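Local coordinates for protein separin (Saccharomyces cerevisiae, PDB 5U1T) that cleaves the MCD1/SCC1 subunit of cohesin at the onset of anaphase, acting as a caspase-like cysteine protease that securin holds inactive for most of the cell cycle, at residues L118-T123 with V422-D427; N131-A136 with R162-D167; G69-T74 with M464-T469; S57-L62 with I99-E104. One frame throughout, in Å; residues are numbered along the deposited sequence.

In the fold
All four contacts lie in the alpha-helical N-terminal region of separin, away from the protease site. Interactions 1 and 3 join parts of the chain some 300 to 390 residues apart: interaction 1 is a surface contact without cross-segment hydrogen bonds, while interaction 3, partly buried, is tied by an arginine and an asparagine. Interactions 2 and 4 are buried and local, the former a lysine holding carbonyl oxygens, the latter ring packing. The contacts touch one another. Asp120 and Ala119 of interaction 1 bind Arg162 and Lys133 of interaction 2, Thr123 lies on Arg466 of interaction 3, and Thr74 and Tyr59 bring interactions 3 and 4 together through consecutive helices.

Interaction 1. Residues L118-T123 with V422-D427; sequences LADFST and VLISND
Here a loop meets the end of a helix: Asp120, Ser122 and Thr123, in the irregular chain between helices 113-117 and 129-142, lie against the C-terminal end of helix 408-425, at Leu423 and Ile424, and against Asn426 just beyond it. The backbones come nearest at Ser122 and Ile424, whose CA atoms are 5.8 Å apart. Most intimate is the meeting of Thr123 with Asn426, side chains that run across each other at about a right angle. Asn426 OD1 comes within 3.5 Å of Thr123 CB, and its ND2 lies 3.8 Å from Thr123 CG2. With OG1 of Thr123 anti to the backbone N (chi1 177°), CB and CG2 are what face the amide, and no hydrogen bond crosses between the two segments. Ser122 adds its CB, 4.0 Å from Leu423 O, while its hydroxyl is bonded to Trp124 N. At the other end of the contact Asp120 CG stands 4.4 Å from Ile424 CD1, and both side chains rest on Ile383 of helix 365-384; the carboxylate itself is engaged by Arg162 in a salt bridge. Small polar residues suit a partly exposed seam of this kind, because their carbon atoms can pack while their polar ends bond elsewhere, as those of Asp120 and Ser122 do. Asn426 is the first residue to leave helical phi/psi, with positive phi, although its N is still bonded to Val422 O at 2.9 Å. Asparagine tolerates that left-handed conformation better than most residues, a common way for an alpha-helix to end, here against loop 118-123.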
loop_
_atom_site.group_PDB
_atom_site.type_symbol
_atom_site.label_atom_id
_atom_site.label_comp_id
_atom_site.label_asym_id
_atom_site.label_seq_id
_atom_site.Cartn_x
_atom_site.Cartn_y
_atom_site.Cartn_z
ATOM N N LEU A 118 -38.560 50.230 -7.396
ATOM C CA LEU A 118 -37.134 50.515 -7.472
ATOM C C LEU A 118 -36.252 49.258 -7.292
ATOM O O LEU A 118 -35.070 49.361 -6.968
ATOM C CB LEU A 118 -36.760 51.587 -6.446
ATOM C CG LEU A 118 -37.594 52.881 -6.488
ATOM C CD1 LEU A 118 -37.071 53.930 -5.533
ATOM C CD2 LEU A 118 -37.649 53.466 -7.883
ATOM N N ALA A 119 -36.803 48.071 -7.538
ATOM C CA ALA A 119 -35.989 46.848 -7.507
ATOM C C ALA A 119 -35.054 46.761 -8.691
ATOM O O ALA A 119 -35.457 46.989 -9.827
ATOM C CB ALA A 119 -36.870 45.614 -7.467
ATOM N N ASP A 120 -33.807 46.412 -8.429
ATOM C CA ASP A 120 -32.874 46.165 -9.515
ATOM C C ASP A 120 -33.194 44.894 -10.289
ATOM O O ASP A 120 -33.830 43.975 -9.768
ATOM C CB ASP A 120 -31.465 46.087 -8.978
ATOM C CG ASP A 120 -30.834 47.428 -8.866
ATOM O OD1 ASP A 120 -30.508 48.007 -9.926
ATOM O OD2 ASP A 120 -30.674 47.916 -7.731
ATOM N N PHE A 121 -32.759 44.848 -11.544
ATOM C CA PHE A 121 -32.796 43.602 -12.299
ATOM C C PHE A 121 -31.744 42.625 -11.777
ATOM O O PHE A 121 -30.637 43.023 -11.430
ATOM C CB PHE A 121 -32.565 43.858 -13.781
ATOM C CG PHE A 121 -33.734 44.475 -14.487
ATOM C CD1 PHE A 121 -33.930 45.849 -14.471
ATOM C CD2 PHE A 121 -34.629 43.684 -15.197
ATOM C CE1 PHE A 121 -35.013 46.428 -15.147
ATOM C CE2 PHE A 121 -35.709 44.253 -15.880
ATOM C CZ PHE A 121 -35.902 45.624 -15.852
ATOM N N SER A 122 -32.109 41.351 -11.711
ATOM C CA SER A 122 -31.154 40.269 -11.502
ATOM C C SER A 122 -31.597 39.065 -12.320
ATOM O O SER A 122 -32.696 39.064 -12.870
ATOM C CB SER A 122 -31.060 39.881 -10.029
ATOM O OG SER A 122 -32.139 39.032 -9.683
ATOM N N THR A 123 -30.774 38.025 -12.375
ATOM C CA THR A 123 -31.160 36.833 -13.126
ATOM C C THR A 123 -32.408 36.200 -12.484
ATOM O O THR A 123 -33.184 35.506 -13.144
ATOM C CB THR A 123 -29.986 35.792 -13.214
ATOM O OG1 THR A 123 -30.424 34.614 -13.896
ATOM C CG2 THR A 123 -29.485 35.408 -11.827
ATOM N N VAL A 422 -22.718 40.963 -6.439
ATOM C CA VAL A 422 -22.721 39.611 -6.958
ATOM C C VAL A 422 -23.983 39.400 -7.781
ATOM O O VAL A 422 -23.923 38.920 -8.910
ATOM C CB VAL A 422 -22.660 38.553 -5.854
ATOM C CG1 VAL A 422 -22.937 37.197 -6.443
ATOM C CG2 VAL A 422 -21.305 38.569 -5.162
ATOM N N LEU A 423 -25.132 39.770 -7.213
ATOM C CA LEU A 423 -26.410 39.548 -7.874
ATOM C C LEU A 423 -26.505 40.376 -9.141
ATOM O O LEU A 423 -27.036 39.938 -10.163
ATOM C CB LEU A 423 -27.542 39.873 -6.928
ATOM C CG LEU A 423 -27.756 38.782 -5.892
ATOM C CD1 LEU A 423 -28.855 39.163 -4.901
ATOM C CD2 LEU A 423 -28.101 37.500 -6.604
ATOM N N ILE A 424 -25.948 41.574 -9.070
ATOM C CA ILE A 424 -25.951 42.486 -10.193
ATOM C C ILE A 424 -24.938 42.082 -11.262
ATOM O O ILE A 424 -25.284 42.063 -12.437
ATOM C CB ILE A 424 -25.666 43.930 -9.737
ATOM C CG1 ILE A 424 -26.720 44.383 -8.720
ATOM C CG2 ILE A 424 -25.635 44.862 -10.927
ATOM C CD1 ILE A 424 -26.737 45.870 -8.505
ATOM N N SER A 425 -23.698 41.778 -10.864
ATOM C CA SER A 425 -22.659 41.338 -11.816
ATOM C C SER A 425 -23.030 40.042 -12.520
ATOM O O SER A 425 -22.735 39.867 -13.701
ATOM C CB SER A 425 -21.306 41.142 -11.131
ATOM O OG SER A 425 -20.707 42.374 -10.774
ATOM N N ASN A 426 -23.649 39.129 -11.777
ATOM C CA ASN A 426 -24.202 37.910 -12.353
ATOM C C ASN A 426 -23.135 37.087 -13.051
ATOM O O ASN A 426 -23.337 36.593 -14.158
ATOM C CB ASN A 426 -25.327 38.261 -13.335
ATOM C CG ASN A 426 -26.193 37.067 -13.699
ATOM O OD1 ASN A 426 -27.089 37.185 -14.538
ATOM N ND2 ASN A 426 -25.934 35.912 -13.072
ATOM N N ASP A 427 -21.977 36.962 -12.433
ATOM C CA ASP A 427 -20.946 36.151 -13.053
ATOM C C ASP A 427 -20.575 35.017 -12.116
ATOM O O ASP A 427 -19.718 35.189 -11.248
ATOM C CB ASP A 427 -19.724 36.993 -13.400
ATOM C CG ASP A 427 -19.139 36.628 -14.743
ATOM O OD1 ASP A 427 -18.811 35.429 -14.976
ATOM O OD2 ASP A 427 -19.034 37.560 -15.572
#

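Interaction 2. Residues N131-A136 with R162-D167; sequences NLKILA and RYLLKD
Lys133 reaches from helix 129-142 to the carbonyl oxygen of Tyr163, where helix 160-163 ends; NZ lies 2.9 Å from Tyr163 O. The bond comes in well off the carbonyl direction, with a C=O...N angle of 118° and NZ tilted 22° out of the carbonyl plane. The ammonium group passes close to Tyr163 CB as well, 3.3 Å away, and approaches the ring obliquely. Behind it the carbon chain does apolar work: Lys133 CD packs 3.7 Å from CD2 of Leu164, the residue at which the backbone leaves the helix. This reach depends on a chain that is fully extended beyond CG, spanning two backbones whose nearest CA atoms, those of Lys133 and Leu164, are 8.3 Å apart. Further out, NZ is also hydrogen-bonded to Leu117 O and Ala119 O, so that three carbonyl oxygens accept from it. Tyr163 is itself positioned by its hydroxyl, which bonds Glu155, and by packing on Leu156, which touches Leu164 too. Next door, Arg162 turns away to form salt bridges with Asp120, Glu380 and Asp384. With an alanine here, the three carbonyls would probably lose their common donor and a gap would open beside Leu164. Lysine suits the site because it joins a long hydrophobic stem to a head with three N-H groups. Since helices 113-117 and 160-163 both finish beside NZ, their partial negative charges would probably favour the protonated amine, and the buried ammonium would then be met by backbone oxygens.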
loop_
_atom_site.group_PDB
_atom_site.type_symbol
_atom_site.label_atom_id
_atom_site.label_comp_id
_atom_site.label_asym_id
_atom_site.label_seq_id
_atom_site.Cartn_x
_atom_site.Cartn_y
_atom_site.Cartn_z
ATOM N N ASN A 131 -42.590 43.548 -16.300
ATOM C CA ASN A 131 -44.039 43.473 -16.302
ATOM C C ASN A 131 -44.632 43.619 -14.903
ATOM O O ASN A 131 -45.765 44.089 -14.758
ATOM C CB ASN A 131 -44.505 42.175 -16.951
ATOM C CG ASN A 131 -44.021 42.045 -18.385
ATOM O OD1 ASN A 131 -44.169 42.968 -19.207
ATOM N ND2 ASN A 131 -43.402 40.911 -18.687
ATOM N N LEU A 132 -43.876 43.237 -13.874
ATOM C CA LEU A 132 -44.353 43.391 -12.503
ATOM C C LEU A 132 -44.546 44.877 -12.179
ATOM O O LEU A 132 -45.568 45.283 -11.650
ATOM C CB LEU A 132 -43.380 42.736 -11.509
ATOM C CG LEU A 132 -43.883 42.587 -10.064
ATOM C CD1 LEU A 132 -45.103 41.661 -9.973
ATOM C CD2 LEU A 132 -42.774 42.127 -9.118
ATOM N N LYS A 133 -43.551 45.679 -12.533
ATOM C CA LYS A 133 -43.575 47.102 -12.286
ATOM C C LYS A 133 -44.739 47.806 -13.018
ATOM O O LYS A 133 -45.368 48.736 -12.480
ATOM C CB LYS A 133 -42.229 47.705 -12.688
ATOM C CG LYS A 133 -41.070 47.221 -11.835
ATOM C CD LYS A 133 -39.814 48.062 -12.015
ATOM C CE LYS A 133 -38.666 47.559 -11.139
ATOM N NZ LYS A 133 -37.551 48.544 -11.098
ATOM N N ILE A 134 -45.031 47.351 -14.236
ATOM C CA ILE A 134 -46.148 47.883 -15.004
ATOM C C ILE A 134 -47.462 47.553 -14.289
ATOM O O ILE A 134 -48.384 48.384 -14.251
ATOM C CB ILE A 134 -46.159 47.334 -16.480
ATOM C CG1 ILE A 134 -44.934 47.822 -17.254
ATOM C CG2 ILE A 134 -47.404 47.782 -17.221
ATOM C CD1 ILE A 134 -44.842 47.285 -18.639
ATOM N N LEU A 135 -47.553 46.358 -13.711
ATOM C CA LEU A 135 -48.747 45.990 -12.953
ATOM C C LEU A 135 -48.862 46.854 -11.688
ATOM O O LEU A 135 -49.950 47.294 -11.320
ATOM C CB LEU A 135 -48.735 44.505 -12.602
ATOM C CG LEU A 135 -48.702 43.546 -13.806
ATOM C CD1 LEU A 135 -48.346 42.091 -13.414
ATOM C CD2 LEU A 135 -50.024 43.589 -14.514
ATOM N N ALA A 136 -47.729 47.109 -11.046
ATOM C CA ALA A 136 -47.706 47.944 -9.867
ATOM C C ALA A 136 -48.110 49.370 -10.223
ATOM O O ALA A 136 -48.827 50.032 -9.458
ATOM C CB ALA A 136 -46.332 47.916 -9.216
ATOM N N ARG A 162 -32.067 52.201 -15.532
ATOM C CA ARG A 162 -31.681 51.207 -14.558
ATOM C C ARG A 162 -32.865 50.383 -14.092
ATOM O O ARG A 162 -32.769 49.160 -13.993
ATOM C CB ARG A 162 -31.007 51.878 -13.373
ATOM C CG ARG A 162 -31.004 51.036 -12.138
ATOM C CD ARG A 162 -30.297 51.740 -11.017
ATOM N NE ARG A 162 -30.309 50.937 -9.806
ATOM C CZ ARG A 162 -29.817 51.336 -8.642
ATOM N NH1 ARG A 162 -29.865 50.523 -7.595
ATOM N NH2 ARG A 162 -29.270 52.536 -8.524
ATOM N N TYR A 163 -33.989 51.031 -13.811
ATOM C CA TYR A 163 -35.092 50.279 -13.225
ATOM C C TYR A 163 -35.991 49.609 -14.257
ATOM O O TYR A 163 -36.724 48.681 -13.921
ATOM C CB TYR A 163 -35.933 51.174 -12.319
ATOM C CG TYR A 163 -35.138 51.800 -11.204
ATOM C CD1 TYR A 163 -34.427 51.010 -10.296
ATOM C CD2 TYR A 163 -35.098 53.188 -11.054
ATOM C CE1 TYR A 163 -33.690 51.586 -9.270
ATOM C CE2 TYR A 163 -34.369 53.772 -10.035
ATOM C CZ TYR A 163 -33.667 52.967 -9.149
ATOM O OH TYR A 163 -32.947 53.569 -8.150
ATOM N N LEU A 164 -35.932 50.055 -15.505
ATOM C CA LEU A 164 -36.940 49.653 -16.484
ATOM C C LEU A 164 -36.388 49.190 -17.820
ATOM O O LEU A 164 -36.732 48.113 -18.306
ATOM C CB LEU A 164 -37.900 50.812 -16.740
ATOM C CG LEU A 164 -39.267 50.774 -16.062
ATOM C CD1 LEU A 164 -40.086 49.643 -16.618
ATOM C CD2 LEU A 164 -39.122 50.598 -14.586
ATOM N N LEU A 165 -35.544 50.022 -18.417
ATOM C CA LEU A 165 -35.134 49.857 -19.806
ATOM C C LEU A 165 -33.949 48.922 -19.933
ATOM O O LEU A 165 -32.888 49.301 -20.430
ATOM C CB LEU A 165 -34.805 51.223 -20.423
ATOM C CG LEU A 165 -35.869 52.306 -20.227
ATOM C CD1 LEU A 165 -35.432 53.617 -20.839
ATOM C CD2 LEU A 165 -37.208 51.873 -20.798
ATOM N N LYS A 166 -34.149 47.695 -19.466
ATOM C CA LYS A 166 -33.156 46.641 -19.529
ATOM C C LYS A 166 -33.810 45.395 -20.087
ATOM O O LYS A 166 -33.169 44.621 -20.790
ATOM C CB LYS A 166 -32.575 46.338 -18.149
ATOM C CG LYS A 166 -31.508 47.280 -17.676
ATOM C CD LYS A 166 -30.711 46.603 -16.584
ATOM C CE LYS A 166 -29.505 47.414 -16.205
ATOM N NZ LYS A 166 -29.732 48.079 -14.913
ATOM N N ASP A 167 -35.080 45.187 -19.735
ATOM C CA ASP A 167 -35.851 44.082 -20.294
ATOM C C ASP A 167 -35.871 44.269 -21.806
ATOM O O ASP A 167 -36.493 45.212 -22.312
ATOM C CB ASP A 167 -37.270 44.030 -19.709
ATOM C CG ASP A 167 -38.138 42.944 -20.353
ATOM O OD1 ASP A 167 -37.565 42.000 -20.958
ATOM O OD2 ASP A 167 -39.390 43.026 -20.256
#

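Interaction 3. Residues G69-T74 with M464-T469; sequences GHINST and MLRNDT
Arg466 leaves its backbone with CG beside the N, then bends at the CG-CD bond (chi3 64°), which brings its guanidinium to Asn72; the latter's CG also lies beside its backbone N, and the two side chains come from opposite directions. One oxygen takes both nitrogens. Arg466 NH2 donates to Asn72 OD1 at 2.6 Å, while NH1 makes a weak bond to the same OD1 at 3.1 Å. The NH2 bond is bent, with OD1 tilted 26° from the guanidinium plane. The carboxamide meets the guanidinium at its edge, but turned, the two planes being 68° apart. Two neighbours near Asn72 on helix 69-87 complete the seat: Gly69 CA is 3.7 Å from NH2, and Ile71 CB approaches the guanidinium edge 4.2 Å from NH1. Arginine suits this place because its long arm crosses from a loop to a helix and still brings two donors; Trp124 packs on it, and Tyr127 on Asn72. The loop passes through two successive residues in the left-handed helical conformation, Leu465 and Arg466. Asn467 OD1 then accepts from Thr469 N at 3.0 Å, an Asx turn, and Thr469 OG1 bonds Phe472 N: the classic threonine N-cap at the start of helix 470-485.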
loop_
_atom_site.group_PDB
_atom_site.type_symbol
_atom_site.label_atom_id
_atom_site.label_comp_id
_atom_site.label_asym_id
_atom_site.label_seq_id
_atom_site.Cartn_x
_atom_site.Cartn_y
_atom_site.Cartn_z
ATOM N N GLY A 69 -36.203 26.687 -13.474
ATOM C CA GLY A 69 -37.002 26.937 -14.652
ATOM C C GLY A 69 -38.460 26.757 -14.352
ATOM O O GLY A 69 -39.305 27.341 -15.021
ATOM N N HIS A 70 -38.775 25.986 -13.323
ATOM C CA HIS A 70 -40.170 25.848 -12.939
ATOM C C HIS A 70 -40.665 27.063 -12.143
ATOM O O HIS A 70 -41.871 27.272 -11.980
ATOM C CB HIS A 70 -40.374 24.575 -12.142
ATOM C CG HIS A 70 -40.557 23.360 -12.987
ATOM N ND1 HIS A 70 -39.504 22.704 -13.591
ATOM C CD2 HIS A 70 -41.672 22.672 -13.324
ATOM C CE1 HIS A 70 -39.964 21.665 -14.264
ATOM N NE2 HIS A 70 -41.277 21.624 -14.117
ATOM N N ILE A 71 -39.733 27.869 -11.653
ATOM C CA ILE A 71 -40.121 29.104 -11.006
ATOM C C ILE A 71 -40.748 30.035 -12.057
ATOM O O ILE A 71 -41.758 30.684 -11.806
ATOM C CB ILE A 71 -38.922 29.766 -10.310
ATOM C CG1 ILE A 71 -38.382 28.851 -9.224
ATOM C CG2 ILE A 71 -39.327 31.050 -9.649
ATOM C CD1 ILE A 71 -37.038 29.282 -8.706
ATOM N N ASN A 72 -40.163 30.067 -13.251
ATOM C CA ASN A 72 -40.670 30.922 -14.325
ATOM C C ASN A 72 -42.107 30.605 -14.678
ATOM O O ASN A 72 -42.946 31.502 -14.880
ATOM C CB ASN A 72 -39.828 30.768 -15.592
ATOM C CG ASN A 72 -38.368 31.058 -15.367
ATOM O OD1 ASN A 72 -37.736 30.526 -14.440
ATOM N ND2 ASN A 72 -37.813 31.907 -16.217
ATOM N N SER A 73 -42.386 29.315 -14.794
ATOM C CA SER A 73 -43.684 28.895 -15.255
ATOM C C SER A 73 -44.708 29.151 -14.147
ATOM O O SER A 73 -45.877 29.434 -14.435
ATOM C CB SER A 73 -43.653 27.432 -15.685
ATOM O OG SER A 73 -43.937 26.610 -14.582
ATOM N N THR A 74 -44.248 29.107 -12.896
ATOM C CA THR A 74 -45.076 29.413 -11.720
ATOM C C THR A 74 -45.375 30.913 -11.577
ATOM O O THR A 74 -46.494 31.315 -11.253
ATOM C CB THR A 74 -44.384 28.904 -10.432
ATOM O OG1 THR A 74 -44.341 27.477 -10.459
ATOM C CG2 THR A 74 -45.116 29.348 -9.172
ATOM N N MET A 464 -26.608 31.144 -5.864
ATOM C CA MET A 464 -26.491 30.187 -6.959
ATOM C C MET A 464 -26.703 30.814 -8.337
ATOM O O MET A 464 -26.348 30.202 -9.345
ATOM C CB MET A 464 -27.481 29.041 -6.784
ATOM C CG MET A 464 -27.393 28.340 -5.429
ATOM S SD MET A 464 -25.794 27.581 -5.049
ATOM C CE MET A 464 -25.537 26.743 -6.583
ATOM N N LEU A 465 -27.259 32.025 -8.380
ATOM C CA LEU A 465 -27.522 32.739 -9.631
ATOM C C LEU A 465 -28.216 31.895 -10.694
ATOM O O LEU A 465 -27.891 32.000 -11.872
ATOM C CB LEU A 465 -26.226 33.301 -10.207
ATOM C CG LEU A 465 -25.575 34.471 -9.470
ATOM C CD1 LEU A 465 -24.295 34.883 -10.177
ATOM C CD2 LEU A 465 -26.523 35.685 -9.354
ATOM N N ARG A 466 -29.179 31.081 -10.268
ATOM C CA ARG A 466 -29.937 30.192 -11.153
ATOM C C ARG A 466 -29.041 29.255 -11.975
ATOM O O ARG A 466 -29.318 28.960 -13.141
ATOM C CB ARG A 466 -30.839 30.998 -12.095
ATOM C CG ARG A 466 -32.039 31.634 -11.417
ATOM C CD ARG A 466 -32.914 32.366 -12.405
ATOM N NE ARG A 466 -33.515 31.474 -13.392
ATOM C CZ ARG A 466 -34.761 31.009 -13.342
ATOM N NH1 ARG A 466 -35.568 31.337 -12.345
ATOM N NH2 ARG A 466 -35.205 30.208 -14.295
ATOM N N ASN A 467 -27.970 28.788 -11.345
ATOM C CA ASN A 467 -27.048 27.874 -11.977
ATOM C C ASN A 467 -27.549 26.439 -11.851
ATOM O O ASN A 467 -27.864 25.973 -10.762
ATOM C CB ASN A 467 -25.664 28.015 -11.359
ATOM C CG ASN A 467 -24.616 27.232 -12.106
ATOM O OD1 ASN A 467 -24.618 26.000 -12.093
ATOM N ND2 ASN A 467 -23.706 27.943 -12.756
ATOM N N ASP A 468 -27.625 25.730 -12.966
ATOM C CA ASP A 468 -28.258 24.416 -12.939
ATOM C C ASP A 468 -27.268 23.267 -13.153
ATOM O O ASP A 468 -27.596 22.263 -13.786
ATOM C CB ASP A 468 -29.366 24.352 -13.992
ATOM C CG ASP A 468 -28.878 24.754 -15.357
ATOM O OD1 ASP A 468 -27.639 24.823 -15.534
ATOM O OD2 ASP A 468 -29.724 25.012 -16.251
ATOM N N THR A 469 -26.065 23.429 -12.616
ATOM C CA THR A 469 -25.048 22.385 -12.690
ATOM C C THR A 469 -24.697 21.883 -11.293
ATOM O O THR A 469 -24.627 22.663 -10.361
ATOM C CB THR A 469 -23.762 22.891 -13.381
ATOM O OG1 THR A 469 -23.072 23.800 -12.506
ATOM C CG2 THR A 469 -24.096 23.583 -14.689
#

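Interaction 4. Residues S57-L62 with I99-E104; sequences SIYSLL and IFLFNE
Helices 48-64 and 91-103 approach most nearly where the CA atoms of Tyr59 and Glu104 are 6.5 Å apart, Glu104 following directly on the last turn of its helix. This is buried helix-helix packing in the alpha-helical domain, between the first and third of three consecutive helices. Glu104 lays its CB over one face of the Tyr59 ring, offset toward the rim, in a CH-pi contact 4.0 Å from the ring centroid. The chain of Glu104 then bends at chi2 (-81°), and the carboxylate stands nearly upright against the ring, the planes being 84° apart. OE2 has a weak bond to Asn56 on the helix of Tyr59, so this glutamate combines an apolar stem for the aromatic face with a polar end that reaches back to Asn56. At the far end of the ring, Leu101 CG packs 3.9 Å from Tyr59 OH. That hydroxyl is bonded to ND1 of His78 on the intervening helix 69-87, which also lends Thr74 and Val75 to the ring. Tyrosine thus fits: flat enough to slot between helices, and long enough to carry its polar tip to the intervening helix 69-87. Cutting the ring back to a leucine is likely to take the aromatic face from Glu104 CB and leave His78 ND1 without its hydroxyl partner. The nearest atoms of the two segments are Tyr59 CD2 and Glu104 CB, 3.7 Å apart.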
loop_
_atom_site.group_PDB
_atom_site.type_symbol
_atom_site.label_atom_id
_atom_site.label_comp_id
_atom_site.label_asym_id
_atom_site.label_seq_id
_atom_site.Cartn_x
_atom_site.Cartn_y
_atom_site.Cartn_z
ATOM N N SER A 57 -45.903 26.967 -1.250
ATOM C CA SER A 57 -45.479 25.595 -1.158
ATOM C C SER A 57 -44.592 25.245 -2.364
ATOM O O SER A 57 -43.521 24.664 -2.211
ATOM C CB SER A 57 -46.705 24.701 -1.062
ATOM O OG SER A 57 -46.358 23.355 -1.222
ATOM N N ILE A 58 -45.016 25.658 -3.554
ATOM C CA ILE A 58 -44.286 25.387 -4.791
ATOM C C ILE A 58 -43.001 26.221 -4.913
ATOM O O ILE A 58 -41.955 25.691 -5.286
ATOM C CB ILE A 58 -45.174 25.640 -6.041
ATOM C CG1 ILE A 58 -46.429 24.762 -6.011
ATOM C CG2 ILE A 58 -44.410 25.314 -7.295
ATOM C CD1 ILE A 58 -47.626 25.314 -6.845
ATOM N N TYR A 59 -43.079 27.517 -4.616
ATOM C CA TYR A 59 -41.897 28.379 -4.672
ATOM C C TYR A 59 -40.797 27.841 -3.755
ATOM O O TYR A 59 -39.626 27.949 -4.063
ATOM C CB TYR A 59 -42.228 29.820 -4.268
ATOM C CG TYR A 59 -42.895 30.698 -5.313
ATOM C CD1 TYR A 59 -42.293 30.955 -6.544
ATOM C CD2 TYR A 59 -44.108 31.316 -5.044
ATOM C CE1 TYR A 59 -42.901 31.764 -7.486
ATOM C CE2 TYR A 59 -44.721 32.125 -5.974
ATOM C CZ TYR A 59 -44.118 32.349 -7.192
ATOM O OH TYR A 59 -44.746 33.173 -8.106
ATOM N N SER A 60 -41.191 27.267 -2.620
ATOM C CA SER A 60 -40.246 26.731 -1.649
ATOM C C SER A 60 -39.563 25.469 -2.099
ATOM O O SER A 60 -38.358 25.308 -1.924
ATOM C CB SER A 60 -40.944 26.434 -0.345
ATOM O OG SER A 60 -41.135 27.626 0.360
ATOM N N LEU A 61 -40.355 24.561 -2.644
ATOM C CA LEU A 61 -39.830 23.297 -3.133
ATOM C C LEU A 61 -38.859 23.522 -4.272
ATOM O O LEU A 61 -37.758 22.982 -4.271
ATOM C CB LEU A 61 -40.949 22.368 -3.598
ATOM C CG LEU A 61 -40.316 21.058 -4.062
ATOM C CD1 LEU A 61 -40.822 19.878 -3.253
ATOM C CD2 LEU A 61 -40.532 20.821 -5.568
ATOM N N LEU A 62 -39.283 24.322 -5.240
ATOM C CA LEU A 62 -38.525 24.571 -6.447
ATOM C C LEU A 62 -37.184 25.198 -6.131
ATOM O O LEU A 62 -36.175 24.909 -6.769
ATOM C CB LEU A 62 -39.334 25.465 -7.387
ATOM C CG LEU A 62 -40.453 24.671 -8.046
ATOM C CD1 LEU A 62 -41.298 25.574 -8.912
ATOM C CD2 LEU A 62 -39.856 23.536 -8.849
ATOM N N ILE A 99 -46.247 41.978 -4.262
ATOM C CA ILE A 99 -45.246 41.900 -3.204
ATOM C C ILE A 99 -44.897 40.435 -2.832
ATOM O O ILE A 99 -43.725 40.091 -2.719
ATOM C CB ILE A 99 -45.741 42.706 -1.979
ATOM C CG1 ILE A 99 -45.681 44.187 -2.336
ATOM C CG2 ILE A 99 -44.919 42.409 -0.734
ATOM C CD1 ILE A 99 -46.457 45.104 -1.395
ATOM N N PHE A 100 -45.924 39.599 -2.690
ATOM C CA PHE A 100 -45.780 38.175 -2.413
ATOM C C PHE A 100 -44.960 37.480 -3.501
ATOM O O PHE A 100 -44.004 36.770 -3.201
ATOM C CB PHE A 100 -47.167 37.547 -2.282
ATOM C CG PHE A 100 -47.168 36.068 -2.002
ATOM C CD1 PHE A 100 -46.273 35.503 -1.105
ATOM C CD2 PHE A 100 -48.118 35.238 -2.609
ATOM C CE1 PHE A 100 -46.298 34.117 -0.838
ATOM C CE2 PHE A 100 -48.156 33.863 -2.343
ATOM C CZ PHE A 100 -47.242 33.301 -1.457
ATOM N N LEU A 101 -45.322 37.724 -4.760
ATOM C CA LEU A 101 -44.621 37.160 -5.905
ATOM C C LEU A 101 -43.133 37.528 -5.861
ATOM O O LEU A 101 -42.241 36.684 -6.115
ATOM C CB LEU A 101 -45.264 37.643 -7.220
ATOM C CG LEU A 101 -44.731 37.075 -8.550
ATOM C CD1 LEU A 101 -45.804 37.085 -9.636
ATOM C CD2 LEU A 101 -43.467 37.804 -9.044
ATOM N N PHE A 102 -42.874 38.792 -5.540
ATOM C CA PHE A 102 -41.518 39.300 -5.533
ATOM C C PHE A 102 -40.713 38.728 -4.376
ATOM O O PHE A 102 -39.563 38.341 -4.553
ATOM C CB PHE A 102 -41.513 40.805 -5.449
ATOM C CG PHE A 102 -40.155 41.408 -5.545
ATOM C CD1 PHE A 102 -39.620 41.734 -6.773
ATOM C CD2 PHE A 102 -39.413 41.675 -4.404
ATOM C CE1 PHE A 102 -38.371 42.310 -6.866
ATOM C CE2 PHE A 102 -38.160 42.253 -4.488
ATOM C CZ PHE A 102 -37.639 42.571 -5.722
ATOM N N ASN A 103 -41.329 38.673 -3.200
ATOM C CA ASN A 103 -40.639 38.224 -2.006
ATOM C C ASN A 103 -40.234 36.753 -2.096
ATOM O O ASN A 103 -39.211 36.360 -1.570
ATOM C CB ASN A 103 -41.502 38.469 -0.776
ATOM C CG ASN A 103 -41.466 39.904 -0.333
ATOM O OD1 ASN A 103 -40.590 40.674 -0.732
ATOM N ND2 ASN A 103 -42.419 40.281 0.489
ATOM N N GLU A 104 -41.035 35.970 -2.805
ATOM C CA GLU A 104 -40.815 34.555 -2.942
ATOM C C GLU A 104 -39.761 34.227 -3.977
ATOM O O GLU A 104 -39.472 33.073 -4.190
ATOM C CB GLU A 104 -42.109 33.860 -3.327
ATOM C CG GLU A 104 -43.205 33.960 -2.314
ATOM C CD GLU A 104 -43.053 32.951 -1.208
ATOM O OE1 GLU A 104 -42.347 33.244 -0.230
ATOM O OE2 GLU A 104 -43.631 31.855 -1.297
#